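Local coordinates for TetR-family transcriptional regulator (Streptomyces coelicolor, PDB 2G7L), which probably binds DNA as a dimeric, ligand-responsive transcriptional regulator of the TetR family, at residues H67-V78 against S99-L110; A143-L152 against L217-V226. One frame throughout, in Å; residues are numbered along the deposited sequence.

Interaction 1 (67-78 with 99-110) and interaction 2 (143-152 with 217-226) lie in one helical chain with their centres about 23 Å apart and their nearest atoms about 6 Å apart, without touching. Along the sequence they follow one another. The centre of interaction 1 lies about 7 Å from that of the chain, the centre of interaction 2 about 17 Å. Interaction 1 joins helix 63-74 to helices 89-106 and 108-116, whereas interaction 2 lies beside the second subunit. Helix 142-161 connects them: Leu152 belongs to interaction 2, while Leu153 and Thr157 of the same helix meet Tyr100 of interaction 1. No ligand marks a pocket here.

Interaction 1: residues H67-V78 against S99-L110; sequences HAAVLDALLGEV and SYTLVLFAHPQL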
loop_
_atom_site.group_PDB
_atom_site.type_symbol
_atom_site.label_atom_id
_atom_site.label_comp_id
_atom_site.label_asym_id
_atom_site.label_seq_id
_atom_site.Cartn_x
_atom_site.Cartn_y
_atom_site.Cartn_z
ATOM N N HIS A 67 2.001 1.290 -16.507
ATOM C CA HIS A 67 1.306 2.242 -15.590
ATOM C C HIS A 67 2.321 3.122 -14.890
ATOM O O HIS A 67 2.090 4.307 -14.746
ATOM C CB HIS A 67 0.394 1.556 -14.575
ATOM C CG HIS A 67 -0.803 0.895 -15.188
ATOM N ND1 HIS A 67 -1.663 0.098 -14.463
ATOM C CD2 HIS A 67 -1.266 0.887 -16.460
ATOM C CE1 HIS A 67 -2.611 -0.365 -15.263
ATOM N NE2 HIS A 67 -2.384 0.090 -16.481
ATOM N N ALA A 68 3.453 2.545 -14.492
ATOM C CA ALA A 68 4.522 3.314 -13.813
ATOM C C ALA A 68 5.055 4.493 -14.699
ATOM O O ALA A 68 5.204 5.635 -14.208
ATOM C CB ALA A 68 5.643 2.431 -13.392
ATOM N N ALA A 69 5.377 4.204 -15.960
ATOM C CA ALA A 69 5.728 5.225 -16.993
ATOM C C ALA A 69 4.647 6.289 -17.144
ATOM O O ALA A 69 4.934 7.464 -17.204
ATOM C CB ALA A 69 5.951 4.515 -18.330
ATOM N N VAL A 70 3.384 5.887 -17.194
ATOM C CA VAL A 70 2.318 6.882 -17.254
ATOM C C VAL A 70 2.261 7.688 -15.969
ATOM O O VAL A 70 1.943 8.895 -15.971
ATOM C CB VAL A 70 0.950 6.215 -17.492
ATOM C CG1 VAL A 70 -0.166 7.214 -17.371
ATOM C CG2 VAL A 70 0.939 5.502 -18.919
ATOM N N LEU A 71 2.478 7.014 -14.830
ATOM C CA LEU A 71 2.499 7.778 -13.560
ATOM C C LEU A 71 3.651 8.710 -13.585
ATOM O O LEU A 71 3.496 9.889 -13.207
ATOM C CB LEU A 71 2.559 6.867 -12.306
ATOM C CG LEU A 71 2.583 7.603 -10.962
ATOM C CD1 LEU A 71 1.371 8.496 -10.845
ATOM C CD2 LEU A 71 2.648 6.553 -9.829
ATOM N N ASP A 72 4.814 8.229 -14.014
ATOM C CA ASP A 72 5.960 9.140 -14.107
ATOM C C ASP A 72 5.672 10.423 -14.895
ATOM O O ASP A 72 5.878 11.538 -14.408
ATOM C CB ASP A 72 7.207 8.448 -14.612
ATOM C CG ASP A 72 8.464 9.285 -14.366
ATOM O OD1 ASP A 72 8.596 10.316 -15.039
ATOM O OD2 ASP A 72 9.344 8.923 -13.546
ATOM N N ALA A 73 5.106 10.268 -16.080
ATOM C CA ALA A 73 4.683 11.394 -16.889
ATOM C C ALA A 73 3.864 12.385 -16.057
ATOM O O ALA A 73 4.147 13.588 -16.061
ATOM C CB ALA A 73 3.835 10.877 -18.104
ATOM N N LEU A 74 2.863 11.878 -15.337
ATOM C CA LEU A 74 1.887 12.726 -14.594
ATOM C C LEU A 74 2.513 13.471 -13.400
ATOM O O LEU A 74 1.978 14.473 -12.904
ATOM C CB LEU A 74 0.689 11.868 -14.126
ATOM C CG LEU A 74 -0.216 11.318 -15.245
ATOM C CD1 LEU A 74 -0.869 10.036 -14.846
ATOM C CD2 LEU A 74 -1.316 12.329 -15.619
ATOM N N LEU A 75 3.689 13.001 -12.998
ATOM C CA LEU A 75 4.455 13.568 -11.872
ATOM C C LEU A 75 5.310 14.773 -12.262
ATOM O O LEU A 75 5.993 15.347 -11.411
ATOM C CB LEU A 75 5.367 12.488 -11.245
ATOM C CG LEU A 75 4.862 11.712 -10.020
ATOM C CD1 LEU A 75 3.367 11.785 -9.866
ATOM C CD2 LEU A 75 5.353 10.276 -10.013
ATOM N N GLY A 76 5.316 15.131 -13.555
ATOM C CA GLY A 76 5.959 16.360 -13.996
ATOM C C GLY A 76 5.151 17.569 -13.540
ATOM O O GLY A 76 5.667 18.702 -13.509
ATOM N N GLU A 77 3.890 17.346 -13.187
ATOM C CA GLU A 77 3.037 18.444 -12.732
ATOM C C GLU A 77 3.413 18.902 -11.300
ATOM O O GLU A 77 3.494 20.118 -11.041
ATOM C CB GLU A 77 1.537 18.111 -12.883
ATOM C CG GLU A 77 0.938 17.221 -11.762
ATOM C CD GLU A 77 -0.459 16.645 -12.100
ATOM O OE1 GLU A 77 -0.529 15.556 -12.775
ATOM O OE2 GLU A 77 -1.474 17.264 -11.642
ATOM N N VAL A 78 3.670 17.947 -10.396
ATOM C CA VAL A 78 4.080 18.262 -9.001
ATOM C C VAL A 78 5.230 19.295 -8.814
ATOM O O VAL A 78 6.250 19.290 -9.534
ATOM C CB VAL A 78 4.179 16.973 -8.025
ATOM C CG1 VAL A 78 4.179 15.653 -8.768
ATOM C CG2 VAL A 78 5.366 17.055 -7.038
ATOM N N SER A 99 1.223 17.022 -2.839
ATOM C CA SER A 99 0.953 17.096 -4.259
ATOM C C SER A 99 1.230 15.787 -4.934
ATOM O O SER A 99 0.452 15.421 -5.790
ATOM C CB SER A 99 1.595 18.321 -4.954
ATOM O OG SER A 99 2.965 18.473 -4.678
ATOM N N TYR A 100 2.261 15.036 -4.535
ATOM C CA TYR A 100 2.369 13.645 -4.993
ATOM C C TYR A 100 1.084 12.890 -4.730
ATOM O O TYR A 100 0.488 12.307 -5.651
ATOM C CB TYR A 100 3.537 12.961 -4.330
ATOM C CG TYR A 100 3.659 11.474 -4.577
ATOM C CD1 TYR A 100 4.160 10.992 -5.789
ATOM C CD2 TYR A 100 3.346 10.525 -3.563
ATOM C CE1 TYR A 100 4.321 9.628 -6.031
ATOM C CE2 TYR A 100 3.534 9.149 -3.792
ATOM C CZ TYR A 100 4.011 8.714 -5.031
ATOM O OH TYR A 100 4.203 7.384 -5.301
ATOM N N THR A 101 0.599 12.946 -3.487
ATOM C CA THR A 101 -0.622 12.248 -3.077
ATOM C C THR A 101 -1.865 12.667 -3.888
ATOM O O THR A 101 -2.675 11.830 -4.252
ATOM C CB THR A 101 -0.897 12.428 -1.542
ATOM O OG1 THR A 101 0.208 11.897 -0.808
ATOM C CG2 THR A 101 -2.126 11.658 -1.121
ATOM N N LEU A 102 -1.999 13.965 -4.142
ATOM C CA LEU A 102 -3.114 14.481 -4.933
ATOM C C LEU A 102 -3.071 13.974 -6.380
ATOM O O LEU A 102 -4.106 13.712 -6.942
ATOM C CB LEU A 102 -3.106 16.017 -4.911
ATOM C CG LEU A 102 -3.614 16.584 -3.573
ATOM C CD1 LEU A 102 -3.151 18.016 -3.402
ATOM C CD2 LEU A 102 -5.132 16.447 -3.391
ATOM N N VAL A 103 -1.896 13.794 -6.968
ATOM C CA VAL A 103 -1.909 13.094 -8.270
ATOM C C VAL A 103 -2.341 11.641 -8.166
ATOM O O VAL A 103 -3.125 11.190 -8.956
ATOM C CB VAL A 103 -0.706 13.395 -9.275
ATOM C CG1 VAL A 103 0.411 14.240 -8.696
ATOM C CG2 VAL A 103 -0.224 12.174 -10.107
ATOM N N LEU A 104 -1.916 10.945 -7.128
ATOM C CA LEU A 104 -2.374 9.565 -6.900
ATOM C C LEU A 104 -3.873 9.464 -6.648
ATOM O O LEU A 104 -4.501 8.554 -7.141
ATOM C CB LEU A 104 -1.588 8.939 -5.760
ATOM C CG LEU A 104 -0.310 8.099 -5.982
ATOM C CD1 LEU A 104 0.357 8.302 -7.286
ATOM C CD2 LEU A 104 0.678 8.200 -4.882
ATOM N N PHE A 105 -4.447 10.387 -5.885
ATOM C CA PHE A 105 -5.893 10.360 -5.592
ATOM C C PHE A 105 -6.702 10.557 -6.874
ATOM O O PHE A 105 -7.789 10.024 -6.990
ATOM C CB PHE A 105 -6.286 11.470 -4.595
ATOM C CG PHE A 105 -6.183 11.068 -3.097
ATOM C CD1 PHE A 105 -5.062 10.399 -2.598
ATOM C CD2 PHE A 105 -7.206 11.397 -2.208
ATOM C CE1 PHE A 105 -4.950 10.032 -1.192
ATOM C CE2 PHE A 105 -7.096 11.069 -0.818
ATOM C CZ PHE A 105 -5.957 10.366 -0.326
ATOM N N ALA A 106 -6.175 11.331 -7.825
ATOM C CA ALA A 106 -6.779 11.470 -9.172
ATOM C C ALA A 106 -6.690 10.168 -9.973
ATOM O O ALA A 106 -7.545 9.906 -10.802
ATOM C CB ALA A 106 -6.139 12.643 -9.941
ATOM N N HIS A 107 -5.670 9.333 -9.711
ATOM C CA HIS A 107 -5.468 8.098 -10.473
ATOM C C HIS A 107 -5.198 6.832 -9.611
ATOM O O HIS A 107 -4.080 6.251 -9.654
ATOM C CB HIS A 107 -4.344 8.294 -11.488
ATOM C CG HIS A 107 -4.545 9.474 -12.381
ATOM N ND1 HIS A 107 -5.287 9.412 -13.543
ATOM C CD2 HIS A 107 -4.119 10.755 -12.272
ATOM C CE1 HIS A 107 -5.306 10.602 -14.115
ATOM N NE2 HIS A 107 -4.617 11.436 -13.359
ATOM N N PRO A 108 -6.224 6.389 -8.823
ATOM C CA PRO A 108 -5.953 5.347 -7.802
ATOM C C PRO A 108 -5.393 4.067 -8.313
ATOM O O PRO A 108 -4.560 3.461 -7.636
ATOM C CB PRO A 108 -7.308 5.197 -7.076
ATOM C CG PRO A 108 -7.875 6.622 -7.152
ATOM C CD PRO A 108 -7.602 6.907 -8.680
ATOM N N GLN A 109 -5.760 3.684 -9.536
ATOM C CA GLN A 109 -5.134 2.525 -10.144
ATOM C C GLN A 109 -3.656 2.712 -10.393
ATOM O O GLN A 109 -2.918 1.746 -10.328
ATOM C CB GLN A 109 -5.835 2.122 -11.443
ATOM C CG GLN A 109 -5.241 0.882 -12.110
ATOM C CD GLN A 109 -5.168 -0.329 -11.192
ATOM O OE1 GLN A 109 -6.183 -0.703 -10.593
ATOM N NE2 GLN A 109 -3.970 -0.976 -11.103
ATOM N N LEU A 110 -3.196 3.956 -10.640
ATOM C CA LEU A 110 -1.740 4.178 -10.700
ATOM C C LEU A 110 -1.031 3.994 -9.361
ATOM O O LEU A 110 0.074 3.428 -9.317
ATOM C CB LEU A 110 -1.399 5.564 -11.322
ATOM C CG LEU A 110 -1.869 5.755 -12.805
ATOM C CD1 LEU A 110 -1.412 7.129 -13.323
ATOM C CD2 LEU A 110 -1.375 4.587 -13.699
#
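Leu110 sets its side chain as a knob among His67, Val70, Leu71 and Leu74, its two methyls reaching different parts of that hole. CD2 of Leu110 lies 3.6 Å from CB of His67, whereas CD1 of Leu110 presses to 3.3 Å against CD1 of Leu74, tighter than ordinary van der Waals contact. The latter two side chains cross nearly at right angles. Leu74 has CG trans to its carbonyl carbon (chi1 -67°), and its CD1 also stands over one face of the His107 ring, 4.3 Å from the centroid, in a CH-pi contact. Leu71 adopts the other arrangement, CG trans to the backbone N (chi1 180°), which carries CD1 between Leu104 and Leu110; its CD1 is 3.7 Å from CD1 of Leu104. With an alanine here, the methyls of Leu104 and Leu110 would probably lose their shared partner and a gap would open between them. Val103 serves the far end: CG2 meets CD1 of Leu75 at 3.6 Å, and CG1 meets CG1 of Val78 at 4.0 Å. Leu75 CD2 then reaches the edge of the Tyr100 ring. The helical segments cross at 128°, their axes 11.0 Å apart. Around them, helix 21-35 packs on Val70, Leu74 and His107, helix 122-136 meets Leu75 and Tyr100, and helix 142-161 packs on Tyr100 and Leu104, placing this apolar seam where the DNA-binding region joins the C-terminal helices.

Interaction 2: residues A143-L152 against L217-V226; sequences AQVAWGVDKL and LVNGITRTPV
Gln144 donates a hydrogen bond across the segments: its NE2 meets Ile221 O at 3.0 Å, with an N-H...O angle of 147°. The donor lies in the carbonyl plane, but the oxygen sits 21° out of the Gln144 amide plane. CG is anti to the carbonyl carbon and the chain extends beyond it, carrying the amide to the C-terminal end of helix 217-223. Among apolar contacts, Val226 CG2 stands over one face of the Trp147 six-membered ring, 3.9 Å from and almost directly above its centroid, a CH-pi contact; Val226 CG1 reaches Ala143 CB at 3.7 Å. At the other end, Leu152 CD2 packs 3.8 Å from Leu217 CB, while Leu152 CG meets Ile221 CD1 at 3.9 Å. Backbone packing is close at Gly148, whose CA lies 3.6 Å from Ile221 CD1; a beta carbon there would clash with Ile221. The axes run nearly antiparallel at 150°, 9.0 Å apart. Thr224 O accepts a hydrogen bond from Trp212 NE1 of the second subunit, and Trp147 makes a cation-pi contact with Arg209 of that subunit. The chemistry implies a largely apolar helix pair with the Gln144 amide bound at the C-terminal end of helix 206-223, beside the dimer interface.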
loop_
_atom_site.group_PDB
_atom_site.type_symbol
_atom_site.label_atom_id
_atom_site.label_comp_id
_atom_site.label_asym_id
_atom_site.label_seq_id
_atom_site.Cartn_x
_atom_site.Cartn_y
_atom_site.Cartn_z
ATOM N N ALA A 143 21.151 7.027 6.872
ATOM C CA ALA A 143 20.435 5.759 6.710
ATOM C C ALA A 143 18.935 5.966 6.913
ATOM O O ALA A 143 18.104 5.430 6.170
ATOM C CB ALA A 143 20.969 4.711 7.639
ATOM N N GLN A 144 18.589 6.822 7.877
ATOM C CA GLN A 144 17.213 7.120 8.237
ATOM C C GLN A 144 16.570 7.991 7.206
ATOM O O GLN A 144 15.335 7.895 6.928
ATOM C CB GLN A 144 17.149 7.803 9.599
ATOM C CG GLN A 144 17.508 6.826 10.702
ATOM C CD GLN A 144 17.946 7.503 12.017
ATOM O OE1 GLN A 144 18.967 7.133 12.580
ATOM N NE2 GLN A 144 17.154 8.433 12.508
ATOM N N VAL A 145 17.356 8.895 6.616
ATOM C CA VAL A 145 16.721 9.679 5.528
ATOM C C VAL A 145 16.494 8.834 4.247
ATOM O O VAL A 145 15.521 9.020 3.597
ATOM C CB VAL A 145 17.230 11.168 5.356
ATOM C CG1 VAL A 145 18.289 11.625 6.397
ATOM C CG2 VAL A 145 17.372 11.635 3.937
ATOM N N ALA A 146 17.376 7.886 3.990
ATOM C CA ALA A 146 17.343 7.005 2.835
ATOM C C ALA A 146 16.157 6.009 2.916
ATOM O O ALA A 146 15.378 5.944 1.978
ATOM C CB ALA A 146 18.719 6.230 2.748
ATOM N N TRP A 147 16.024 5.270 4.045
ATOM C CA TRP A 147 14.881 4.385 4.275
ATOM C C TRP A 147 13.604 5.170 4.539
ATOM O O TRP A 147 12.495 4.732 4.185
ATOM C CB TRP A 147 15.204 3.386 5.381
ATOM C CG TRP A 147 16.245 2.359 4.993
ATOM C CD1 TRP A 147 17.121 2.441 3.978
ATOM C CD2 TRP A 147 16.501 1.099 5.648
ATOM N NE1 TRP A 147 17.974 1.303 3.966
ATOM C CE2 TRP A 147 17.591 0.484 4.993
ATOM C CE3 TRP A 147 15.890 0.424 6.711
ATOM C CZ2 TRP A 147 18.088 -0.788 5.370
ATOM C CZ3 TRP A 147 16.392 -0.800 7.091
ATOM C CH2 TRP A 147 17.475 -1.394 6.432
ATOM N N GLY A 148 13.734 6.387 5.062
ATOM C CA GLY A 148 12.574 7.183 5.346
ATOM C C GLY A 148 11.799 7.675 4.147
ATOM O O GLY A 148 10.574 7.716 4.135
ATOM N N VAL A 149 12.475 8.145 3.124
ATOM C CA VAL A 149 11.730 8.679 1.972
ATOM C C VAL A 149 10.959 7.531 1.249
ATOM O O VAL A 149 9.911 7.787 0.774
ATOM C CB VAL A 149 12.683 9.424 0.933
ATOM C CG1 VAL A 149 13.303 10.736 1.588
ATOM C CG2 VAL A 149 13.789 8.518 0.563
ATOM N N ASP A 150 11.530 6.328 1.129
ATOM C CA ASP A 150 10.785 5.124 0.707
ATOM C C ASP A 150 9.477 4.935 1.498
ATOM O O ASP A 150 8.374 4.792 0.924
ATOM C CB ASP A 150 11.702 3.914 0.905
ATOM C CG ASP A 150 12.536 3.588 -0.357
ATOM O OD1 ASP A 150 12.883 4.541 -1.121
ATOM O OD2 ASP A 150 12.830 2.370 -0.598
ATOM N N LYS A 151 9.563 5.038 2.830
ATOM C CA LYS A 151 8.393 4.916 3.705
ATOM C C LYS A 151 7.409 6.022 3.539
ATOM O O LYS A 151 6.218 5.762 3.517
ATOM C CB LYS A 151 8.815 4.826 5.199
ATOM C CG LYS A 151 9.206 3.385 5.545
ATOM C CD LYS A 151 10.705 3.108 5.701
ATOM C CE LYS A 151 11.212 1.636 5.158
ATOM N NZ LYS A 151 12.090 1.913 3.898
ATOM N N LEU A 152 7.872 7.279 3.452
ATOM C CA LEU A 152 6.935 8.412 3.156
ATOM C C LEU A 152 6.230 8.275 1.788
ATOM O O LEU A 152 5.054 8.607 1.614
ATOM C CB LEU A 152 7.701 9.727 3.212
ATOM C CG LEU A 152 8.160 10.272 4.558
ATOM C CD1 LEU A 152 9.283 11.268 4.342
ATOM C CD2 LEU A 152 6.902 10.812 5.390
ATOM N N LEU A 217 5.209 9.524 10.755
ATOM C CA LEU A 217 6.343 8.948 10.046
ATOM C C LEU A 217 7.566 9.809 10.224
ATOM O O LEU A 217 8.667 9.297 10.488
ATOM C CB LEU A 217 5.980 8.808 8.540
ATOM C CG LEU A 217 5.165 7.514 8.300
ATOM C CD1 LEU A 217 4.497 7.628 6.997
ATOM C CD2 LEU A 217 6.166 6.318 8.270
ATOM N N VAL A 218 7.413 11.113 10.055
ATOM C CA VAL A 218 8.639 12.021 10.234
ATOM C C VAL A 218 9.260 11.907 11.640
ATOM O O VAL A 218 10.495 11.620 11.852
ATOM C CB VAL A 218 8.272 13.489 9.816
ATOM C CG1 VAL A 218 9.439 14.399 10.029
ATOM C CG2 VAL A 218 7.951 13.484 8.278
ATOM N N ASN A 219 8.374 11.977 12.628
ATOM C CA ASN A 219 8.788 11.756 14.040
ATOM C C ASN A 219 9.448 10.426 14.209
ATOM O O ASN A 219 10.542 10.300 14.761
ATOM C CB ASN A 219 7.578 11.856 14.925
ATOM C CG ASN A 219 7.155 13.258 15.080
ATOM O OD1 ASN A 219 7.941 14.151 14.756
ATOM N ND2 ASN A 219 5.906 13.503 15.536
ATOM N N GLY A 220 8.839 9.375 13.682
ATOM C CA GLY A 220 9.558 8.088 13.818
ATOM C C GLY A 220 10.822 7.942 13.027
ATOM O O GLY A 220 11.781 7.322 13.462
ATOM N N ILE A 221 10.790 8.395 11.774
ATOM C CA ILE A 221 11.997 8.276 10.928
ATOM C C ILE A 221 13.207 8.988 11.588
ATOM O O ILE A 221 14.309 8.409 11.717
ATOM C CB ILE A 221 11.756 8.837 9.516
ATOM C CG1 ILE A 221 10.813 7.909 8.710
ATOM C CG2 ILE A 221 13.132 9.088 8.758
ATOM C CD1 ILE A 221 10.124 8.651 7.565
ATOM N N THR A 222 12.982 10.217 12.049
ATOM C CA THR A 222 14.111 11.011 12.600
ATOM C C THR A 222 14.645 10.409 13.892
ATOM O O THR A 222 15.837 10.551 14.180
ATOM C CB THR A 222 13.768 12.473 12.803
ATOM O OG1 THR A 222 12.602 12.595 13.636
ATOM C CG2 THR A 222 13.483 13.162 11.450
ATOM N N ARG A 223 13.808 9.644 14.618
ATOM C CA ARG A 223 14.254 9.129 15.881
ATOM C C ARG A 223 14.634 7.683 15.971
ATOM O O ARG A 223 15.166 7.245 16.986
ATOM C CB ARG A 223 13.365 9.595 17.008
ATOM C CG ARG A 223 12.172 8.844 17.255
ATOM C CD ARG A 223 11.036 9.841 17.539
ATOM N NE ARG A 223 11.504 11.211 17.764
ATOM C CZ ARG A 223 10.728 12.226 18.164
ATOM N NH1 ARG A 223 9.429 12.055 18.401
ATOM N NH2 ARG A 223 11.260 13.443 18.324
ATOM N N THR A 224 14.490 6.952 14.877
ATOM C CA THR A 224 14.746 5.505 14.913
ATOM C C THR A 224 15.935 5.132 14.066
ATOM O O THR A 224 15.871 5.225 12.869
ATOM C CB THR A 224 13.503 4.685 14.394
ATOM O OG1 THR A 224 12.292 5.134 15.016
ATOM C CG2 THR A 224 13.691 3.236 14.637
ATOM N N PRO A 225 17.040 4.716 14.687
ATOM C CA PRO A 225 18.220 4.222 13.969
ATOM C C PRO A 225 17.924 2.988 13.102
ATOM O O PRO A 225 17.104 2.118 13.496
ATOM C CB PRO A 225 19.170 3.818 15.098
ATOM C CG PRO A 225 18.747 4.644 16.253
ATOM C CD PRO A 225 17.258 4.742 16.152
ATOM N N VAL A 226 18.570 2.930 11.928
ATOM C CA VAL A 226 18.569 1.739 11.130
ATOM C C VAL A 226 19.645 0.753 11.535
ATOM O O VAL A 226 20.848 1.083 11.562
ATOM C CB VAL A 226 18.311 1.946 9.562
ATOM C CG1 VAL A 226 17.910 3.292 9.225
ATOM C CG2 VAL A 226 19.335 1.364 8.710
#